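Local structure of beta-carbonic anhydrase (1G5C) at residues Ile82-His87 against Glu134-Leu139; Gly86-Gly91 against Ile156-Gly161. The protein catalyses, as a zinc-dependent carbonic anhydrase of the beta class, the reversible hydration of carbon dioxide to bicarbonate. All blocks are in the same frame, centred on the assembly; numbering follows the deposited sequence.

Contact 1: residues Ile82-His87 against Glu134-Leu139. With ZN (zinc ion), chain G.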
ATOM      1  N   ILE A  82       1.953  12.984   6.869  1.00 18.46           N
ATOM      2  CA  ILE A  82       2.422  11.640   6.554  1.00 17.08           C
ATOM      3  C   ILE A  82       3.285  11.149   7.708  1.00 18.19           C
ATOM      4  O   ILE A  82       4.116  11.905   8.230  1.00 18.15           O
ATOM      5  CB  ILE A  82       3.297  11.636   5.273  1.00 17.90           C
ATOM      6  CG1 ILE A  82       2.492  12.151   4.083  1.00 18.59           C
ATOM      7  CG2 ILE A  82       3.824  10.220   5.012  1.00 13.82           C
ATOM      8  CD1 ILE A  82       3.323  12.347   2.826  1.00 20.85           C
ATOM      9  N   ILE A  83       3.096   9.891   8.099  1.00 14.36           N
ATOM     10  CA  ILE A  83       3.873   9.296   9.183  1.00 13.30           C
ATOM     11  C   ILE A  83       4.476   7.976   8.729  1.00 13.47           C
ATOM     12  O   ILE A  83       3.748   7.022   8.400  1.00 12.26           O
ATOM     13  CB  ILE A  83       3.001   8.986  10.446  1.00 12.43           C
ATOM     14  CG1 ILE A  83       2.303  10.245  10.944  1.00 15.80           C
ATOM     15  CG2 ILE A  83       3.887   8.433  11.562  1.00 13.73           C
ATOM     16  CD1 ILE A  83       1.311   9.992  12.108  1.00 18.80           C
ATOM     17  N   ILE A  84       5.801   7.915   8.677  1.00 10.90           N
ATOM     18  CA  ILE A  84       6.440   6.665   8.316  1.00 10.85           C
ATOM     19  C   ILE A  84       6.596   5.951   9.649  1.00 14.75           C
ATOM     20  O   ILE A  84       7.007   6.579  10.643  1.00 15.23           O
ATOM     21  CB  ILE A  84       7.839   6.879   7.694  1.00 14.81           C
ATOM     22  CG1 ILE A  84       7.713   7.650   6.371  1.00 14.50           C
ATOM     23  CG2 ILE A  84       8.528   5.517   7.499  1.00 11.00           C
ATOM     24  CD1 ILE A  84       9.064   8.062   5.732  1.00 13.82           C
ATOM     25  N   VAL A  85       6.226   4.670   9.695  1.00 10.18           N
ATOM     26  CA  VAL A  85       6.369   3.890  10.918  1.00  9.57           C
ATOM     27  C   VAL A  85       7.196   2.625  10.659  1.00 14.31           C
ATOM     28  O   VAL A  85       6.739   1.668  10.005  1.00 12.70           O
ATOM     29  CB  VAL A  85       4.992   3.472  11.516  1.00 13.45           C
ATOM     30  CG1 VAL A  85       5.204   2.709  12.833  1.00 10.96           C
ATOM     31  CG2 VAL A  85       4.127   4.700  11.763  1.00  9.68           C
ATOM     32  N   GLY A  86       8.444   2.638  11.123  1.00 11.13           N
ATOM     33  CA  GLY A  86       9.261   1.449  10.980  1.00 10.69           C
ATOM     34  C   GLY A  86       8.990   0.611  12.214  1.00 12.82           C
ATOM     35  O   GLY A  86       8.212   1.025  13.081  1.00 13.23           O
ATOM     36  N   HIS A  87       9.612  -0.557  12.327  1.00 11.93           N
ATOM     37  CA  HIS A  87       9.378  -1.373  13.510  1.00 14.78           C
ATOM     38  C   HIS A  87      10.618  -2.179  13.842  1.00 15.31           C
ATOM     39  O   HIS A  87      11.436  -2.453  12.972  1.00 14.28           O
ATOM     40  CB  HIS A  87       8.196  -2.330  13.286  1.00 10.80           C
ATOM     41  CG  HIS A  87       8.459  -3.364  12.240  1.00 13.08           C
ATOM     42  ND1 HIS A  87       8.974  -4.612  12.543  1.00 14.51           N
ATOM     43  CD2 HIS A  87       8.331  -3.327  10.897  1.00 13.01           C
ATOM     44  CE1 HIS A  87       9.151  -5.288  11.425  1.00 12.20           C
ATOM     45  NE2 HIS A  87       8.769  -4.540  10.406  1.00 11.36           N
ATOM     46  N   GLU A 134      15.805   8.199   6.764  1.00 18.65           N
ATOM     47  CA  GLU A 134      16.108   8.313   5.345  1.00 20.30           C
ATOM     48  C   GLU A 134      14.805   8.496   4.547  1.00 20.03           C
ATOM     49  O   GLU A 134      14.751   9.277   3.594  1.00 17.81           O
ATOM     50  CB  GLU A 134      16.829   7.044   4.882  1.00 24.90           C
ATOM     51  CG  GLU A 134      17.132   6.990   3.392  1.00 34.99           C
ATOM     52  CD  GLU A 134      17.927   8.197   2.915  1.00 38.25           C
ATOM     53  OE1 GLU A 134      18.875   8.608   3.624  1.00 39.79           O
ATOM     54  OE2 GLU A 134      17.610   8.726   1.828  1.00 42.73           O
ATOM     55  N   GLY A 135      13.756   7.770   4.934  1.00 16.61           N
ATOM     56  CA  GLY A 135      12.486   7.896   4.234  1.00 13.27           C
ATOM     57  C   GLY A 135      11.923   9.288   4.419  1.00 15.13           C
ATOM     58  O   GLY A 135      11.350   9.871   3.503  1.00 14.47           O
ATOM     59  N   VAL A 136      12.078   9.836   5.616  1.00 15.28           N
ATOM     60  CA  VAL A 136      11.580  11.183   5.874  1.00 17.99           C
ATOM     61  C   VAL A 136      12.304  12.159   4.943  1.00 20.37           C
ATOM     62  O   VAL A 136      11.681  13.008   4.289  1.00 21.01           O
ATOM     63  CB  VAL A 136      11.820  11.587   7.352  1.00 19.09           C
ATOM     64  CG1 VAL A 136      11.577  13.091   7.540  1.00 16.17           C
ATOM     65  CG2 VAL A 136      10.869  10.769   8.273  1.00 16.29           C
ATOM     66  N   LYS A 137      13.621  12.025   4.858  1.00 21.73           N
ATOM     67  CA  LYS A 137      14.385  12.909   3.992  1.00 24.28           C
ATOM     68  C   LYS A 137      13.944  12.815   2.533  1.00 21.39           C
ATOM     69  O   LYS A 137      13.824  13.833   1.852  1.00 23.06           O
ATOM     70  CB  LYS A 137      15.880  12.617   4.137  1.00 26.41           C
ATOM     71  CG  LYS A 137      16.584  13.664   5.016  1.00 37.13           C
ATOM     72  CD  LYS A 137      17.891  13.185   5.665  1.00 39.82           C
ATOM     73  CE  LYS A 137      18.471  11.961   4.979  1.00 43.31           C
ATOM     74  NZ  LYS A 137      19.856  11.679   5.441  1.00 48.17           N
ATOM     75  N   ARG A 138      13.694  11.602   2.050  1.00 19.54           N
ATOM     76  CA  ARG A 138      13.254  11.425   0.674  1.00 20.56           C
ATOM     77  C   ARG A 138      11.921  12.093   0.394  1.00 20.81           C
ATOM     78  O   ARG A 138      11.753  12.743  -0.632  1.00 22.13           O
ATOM     79  CB  ARG A 138      13.142   9.950   0.323  1.00 22.64           C
ATOM     80  CG  ARG A 138      14.427   9.367  -0.205  1.00 26.64           C
ATOM     81  CD  ARG A 138      14.274   7.916  -0.546  1.00 31.23           C
ATOM     82  NE  ARG A 138      15.460   7.196  -0.108  1.00 38.64           N
ATOM     83  CZ  ARG A 138      15.772   5.955  -0.468  1.00 41.90           C
ATOM     84  NH1 ARG A 138      14.982   5.270  -1.290  1.00 39.87           N
ATOM     85  NH2 ARG A 138      16.880   5.396   0.003  1.00 44.10           N
ATOM     86  N   LEU A 139      10.969  11.930   1.303  1.00 19.47           N
ATOM     87  CA  LEU A 139       9.659  12.534   1.110  1.00 20.39           C
ATOM     88  C   LEU A 139       9.771  14.054   1.138  1.00 21.76           C
ATOM     89  O   LEU A 139       9.219  14.746   0.288  1.00 21.02           O
ATOM     90  CB  LEU A 139       8.684  12.058   2.192  1.00 15.84           C
ATOM     91  CG  LEU A 139       8.135  10.635   2.017  1.00 18.82           C
ATOM     92  CD1 LEU A 139       7.328  10.241   3.233  1.00 18.66           C
ATOM     93  CD2 LEU A 139       7.265  10.581   0.762  1.00 17.23           C
TER
HETATM   94 ZN    ZN G1001       9.476  -5.030   8.508  1.00 17.03          ZN
HETATM   95  O   HOH W   1       9.490  -7.030   8.855  1.00 15.71           O

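Contact 2: residues Gly86-Gly91 against Ile156-Gly161. With ZN (zinc ion), chain G.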
ATOM      1  N   GLY A  86       8.444   2.638  11.123  1.00 11.13           N
ATOM      2  CA  GLY A  86       9.261   1.449  10.980  1.00 10.69           C
ATOM      3  C   GLY A  86       8.990   0.611  12.214  1.00 12.82           C
ATOM      4  O   GLY A  86       8.212   1.025  13.081  1.00 13.23           O
ATOM      5  N   HIS A  87       9.612  -0.557  12.327  1.00 11.93           N
ATOM      6  CA  HIS A  87       9.378  -1.373  13.510  1.00 14.78           C
ATOM      7  C   HIS A  87      10.618  -2.179  13.842  1.00 15.31           C
ATOM      8  O   HIS A  87      11.436  -2.453  12.972  1.00 14.28           O
ATOM      9  CB  HIS A  87       8.196  -2.330  13.286  1.00 10.80           C
ATOM     10  CG  HIS A  87       8.459  -3.364  12.240  1.00 13.08           C
ATOM     11  ND1 HIS A  87       8.974  -4.612  12.543  1.00 14.51           N
ATOM     12  CD2 HIS A  87       8.331  -3.327  10.897  1.00 13.01           C
ATOM     13  CE1 HIS A  87       9.151  -5.288  11.425  1.00 12.20           C
ATOM     14  NE2 HIS A  87       8.769  -4.540  10.406  1.00 11.36           N
ATOM     15  N   THR A  88      10.742  -2.562  15.105  1.00 15.47           N
ATOM     16  CA  THR A  88      11.890  -3.348  15.536  1.00 15.55           C
ATOM     17  C   THR A  88      11.762  -4.752  14.964  1.00 17.59           C
ATOM     18  O   THR A  88      10.650  -5.225  14.674  1.00 19.74           O
ATOM     19  CB  THR A  88      11.948  -3.455  17.066  1.00 13.73           C
ATOM     20  OG1 THR A  88      10.709  -3.987  17.541  1.00 16.44           O
ATOM     21  CG2 THR A  88      12.173  -2.093  17.704  1.00 12.55           C
ATOM     22  N   ASP A  89      12.900  -5.415  14.816  1.00 17.36           N
ATOM     23  CA  ASP A  89      12.980  -6.773  14.280  1.00 18.43           C
ATOM     24  C   ASP A  89      12.394  -6.873  12.874  1.00 18.45           C
ATOM     25  O   ASP A  89      11.608  -7.781  12.578  1.00 17.42           O
ATOM     26  CB  ASP A  89      12.284  -7.769  15.217  1.00 19.28           C
ATOM     27  CG  ASP A  89      12.572  -9.216  14.841  1.00 20.56           C
ATOM     28  OD1 ASP A  89      13.687  -9.488  14.385  1.00 22.46           O
ATOM     29  OD2 ASP A  89      11.699 -10.085  15.007  1.00 26.53           O
ATOM     30  N   CYS A  90      12.790  -5.943  12.012  1.00 19.20           N
ATOM     31  CA  CYS A  90      12.322  -5.926  10.626  1.00 22.06           C
ATOM     32  C   CYS A  90      13.183  -6.894   9.818  1.00 24.93           C
ATOM     33  O   CYS A  90      12.669  -7.814   9.180  1.00 26.48           O
ATOM     34  CB  CYS A  90      12.418  -4.517  10.045  1.00 19.32           C
ATOM     35  SG  CYS A  90      11.762  -4.358   8.366  1.00 17.05           S
ATOM     36  N   GLY A  91      14.496  -6.730   9.861  1.00 25.91           N
ATOM     37  CA  GLY A  91      15.333  -7.667   9.136  1.00 33.99           C
ATOM     38  C   GLY A  91      15.618  -7.318   7.691  1.00 38.46           C
ATOM     39  O   GLY A  91      16.518  -7.901   7.089  1.00 38.44           O
ATOM     40  N   ILE A 156       8.078   1.599  15.872  1.00 15.45           N
ATOM     41  CA  ILE A 156       7.259   0.919  16.867  1.00 15.85           C
ATOM     42  C   ILE A 156       7.903  -0.393  17.331  1.00 14.81           C
ATOM     43  O   ILE A 156       8.505  -1.103  16.531  1.00 14.07           O
ATOM     44  CB  ILE A 156       5.833   0.608  16.293  1.00 16.09           C
ATOM     45  CG1 ILE A 156       4.918   0.091  17.405  1.00 18.46           C
ATOM     46  CG2 ILE A 156       5.919  -0.450  15.163  1.00 12.51           C
ATOM     47  CD1 ILE A 156       3.432  -0.042  16.960  1.00 19.82           C
ATOM     48  N   ASP A 157       7.787  -0.697  18.626  1.00 14.48           N
ATOM     49  CA  ASP A 157       8.295  -1.960  19.171  1.00 14.60           C
ATOM     50  C   ASP A 157       7.322  -3.018  18.638  1.00 16.27           C
ATOM     51  O   ASP A 157       6.135  -2.980  18.956  1.00 16.94           O
ATOM     52  CB  ASP A 157       8.247  -1.945  20.706  1.00 16.67           C
ATOM     53  CG  ASP A 157       8.802  -3.229  21.321  1.00 22.10           C
ATOM     54  OD1 ASP A 157       8.290  -4.337  21.009  1.00 21.74           O
ATOM     55  OD2 ASP A 157       9.757  -3.134  22.117  1.00 26.43           O
ATOM     56  N   ILE A 158       7.819  -3.967  17.851  1.00 16.99           N
ATOM     57  CA  ILE A 158       6.955  -4.964  17.247  1.00 19.32           C
ATOM     58  C   ILE A 158       6.210  -5.897  18.217  1.00 20.77           C
ATOM     59  O   ILE A 158       5.204  -6.520  17.852  1.00 21.47           O
ATOM     60  CB  ILE A 158       7.749  -5.782  16.181  1.00 17.67           C
ATOM     61  CG1 ILE A 158       6.776  -6.508  15.236  1.00 17.15           C
ATOM     62  CG2 ILE A 158       8.706  -6.776  16.858  1.00 16.63           C
ATOM     63  CD1 ILE A 158       5.847  -5.571  14.446  1.00 12.10           C
ATOM     64  N   ASN A 159       6.664  -5.975  19.460  1.00 20.72           N
ATOM     65  CA  ASN A 159       5.987  -6.836  20.416  1.00 20.92           C
ATOM     66  C   ASN A 159       5.049  -6.114  21.374  1.00 21.75           C
ATOM     67  O   ASN A 159       4.046  -6.678  21.798  1.00 22.69           O
ATOM     68  CB  ASN A 159       7.018  -7.632  21.219  1.00 23.96           C
ATOM     69  CG  ASN A 159       7.922  -8.462  20.330  1.00 23.20           C
ATOM     70  OD1 ASN A 159       7.451  -9.277  19.538  1.00 23.13           O
ATOM     71  ND2 ASN A 159       9.224  -8.249  20.445  1.00 20.35           N
ATOM     72  N   THR A 160       5.358  -4.865  21.702  1.00 19.43           N
ATOM     73  CA  THR A 160       4.556  -4.112  22.657  1.00 17.60           C
ATOM     74  C   THR A 160       3.672  -3.007  22.052  1.00 19.49           C
ATOM     75  O   THR A 160       2.687  -2.600  22.668  1.00 18.81           O
ATOM     76  CB  THR A 160       5.469  -3.464  23.725  1.00 22.60           C
ATOM     77  OG1 THR A 160       6.162  -2.350  23.141  1.00 22.28           O
ATOM     78  CG2 THR A 160       6.521  -4.483  24.242  1.00 19.42           C
ATOM     79  N   GLY A 161       4.021  -2.519  20.861  1.00 19.26           N
ATOM     80  CA  GLY A 161       3.233  -1.464  20.237  1.00 14.60           C
ATOM     81  C   GLY A 161       3.651  -0.071  20.690  1.00 15.30           C
ATOM     82  O   GLY A 161       3.081   0.944  20.274  1.00 15.78           O
TER
HETATM   83 ZN    ZN G1001       9.476  -5.030   8.508  1.00 17.03          ZN
HETATM   84  O   HOH W   1       9.490  -7.030   8.855  1.00 15.71           O

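Contact 1: residues Ile82-His87 against Glu134-Leu139
Strand 81-87 lies inside the mixed sheet of the beta-carbonic anhydrase fold, and helix 128-141 packs on one face of it through Ile82 and Ile84. The short strand and helix segments run nearly antiparallel, at 156°, with their axes 9.3 Å apart at closest approach. Across the contact the side chains that meet are all apolar.

Ile84 reaches farthest. Its CG1 branch is anti to the carbonyl carbon (chi1 -64°) and the chain runs on extended, which carries CD1 to the helix backbone. There CD1 lies 3.4 Å from Gly135 C and 3.5 Å from Val136 N. Gly135 has no side chain, and the methyl lies directly against its backbone. CG2 of Val136 flanks the same methyl, with Ile84 CD1 to Val136 CG2 at 4.1 Å.

Leu139, one turn after Gly135, meets Ile84 tip to tip, CD1 to CD1, at 3.7 Å. The same Leu139 CD1 also touches Ile82 CG2 at 3.9 Å, where the two side chains pass at a slant. One leucine methyl thus bridges two strand residues that point to the same face. This is alpha/beta layering, a helix laid on a sheet of largely parallel strands. Leu139 also touches Ile30 and Val151 on the two neighbouring strands, and Ile67 of helix 64-77, while Ile82 touches Ile74 of that helix.

Glu134, Lys137 and Arg138 of the helix form a salt-bridge network away from the strand. In a salt bridge, Arg138 NE donates to Glu134 OE2 at 3.3 Å, almost straight (177°) and in the guanidinium plane, using the anti lone pair of the carboxylate oxygen. A long salt bridge from Lys137 NZ reaches Glu134 OE1. Arg138 NH1 is held in addition by the carbonyl of Val62. At the far end of the strand segment, His87 NE2 binds the zinc ion.

Contact 2: residues Gly86-Gly91 against Ile156-Gly161
His87 and Ile156 pair as neighbours in a parallel beta bridge, their CA atoms 4.6 Å apart. Two backbone bonds frame His87: Ile156 N donates to Gly86 O at 2.9 Å, and Thr88 N donates to Ile156 O at 3.0 Å. Ile156 O also receives a CA-H contact from His87. Beside the bridge, His87 CB packs on Ile156 CG2 at 3.5 Å.

Past the bridge both chains leave the sheet, and a side chain takes over from the backbone. Thr88 OG1 sits between its own N and carbonyl carbon (chi1 55°), where it faces the second segment. It accepts from Ile158 N at 2.9 Å in a nearly straight bond (173°). The Ile158 and Thr88 side chains pass in opposing directions, whereas Ile158 lies alongside the His87 ring with the same heading. Ile158 CD1 lies obliquely 3.8 Å from His87 ND1.

The imidazole is fixed from two ends. His87 NE2 binds the zinc ion at 2.1 Å. ND1 donates to Thr88 O, bent (141°) and from above the carbonyl plane. Thr88 thus bonds to the ring through its carbonyl and to the Ile158 backbone through its hydroxyl.

Farther out, Asp157 OD1 accepts from Asn159 N, an Asx turn, and from Thr160 N, which makes an Asx motif in the loop after strand 150-156. Asp89 pairs with Arg36 in a salt bridge, and Arg36 in turn touches Ile158. Cys90 N is bonded to Glu128 OE2. Ile158 O has a weak bond to Arg49 of the second subunit.

Cys90 SG, at 2.4 Å, Cys32 and a water complete the zinc sphere with His87. Cys32 and His87 end parallel strands and Cys90 follows in the loop; this two-cysteine, one-histidine site is the metal centre typical of beta-class carbonic anhydrases.

Overall arrangement
Both contacts use strand 81-87 and have Gly86 and His87 in their segments, but the touching residues differ: Ile82 and Ile84 in contact 1, Gly86 onward in contact 2. Contact 1 is core: it lies nearer the centre of the chain, all its touching residues are buried, and apolar side chains join helix to sheet. Contact 2 is partly buried, about 15 Å away between centres. There the strand gives way to loop, and hydrogen bonds and metal ligation join the apolar packing. The two meet where Val85 CG1 packs on Ile156 CG2, 4.0 Å apart. The strand's first half packs on a helix; its carboxyl end pairs with the next strand and delivers a ligand to zinc.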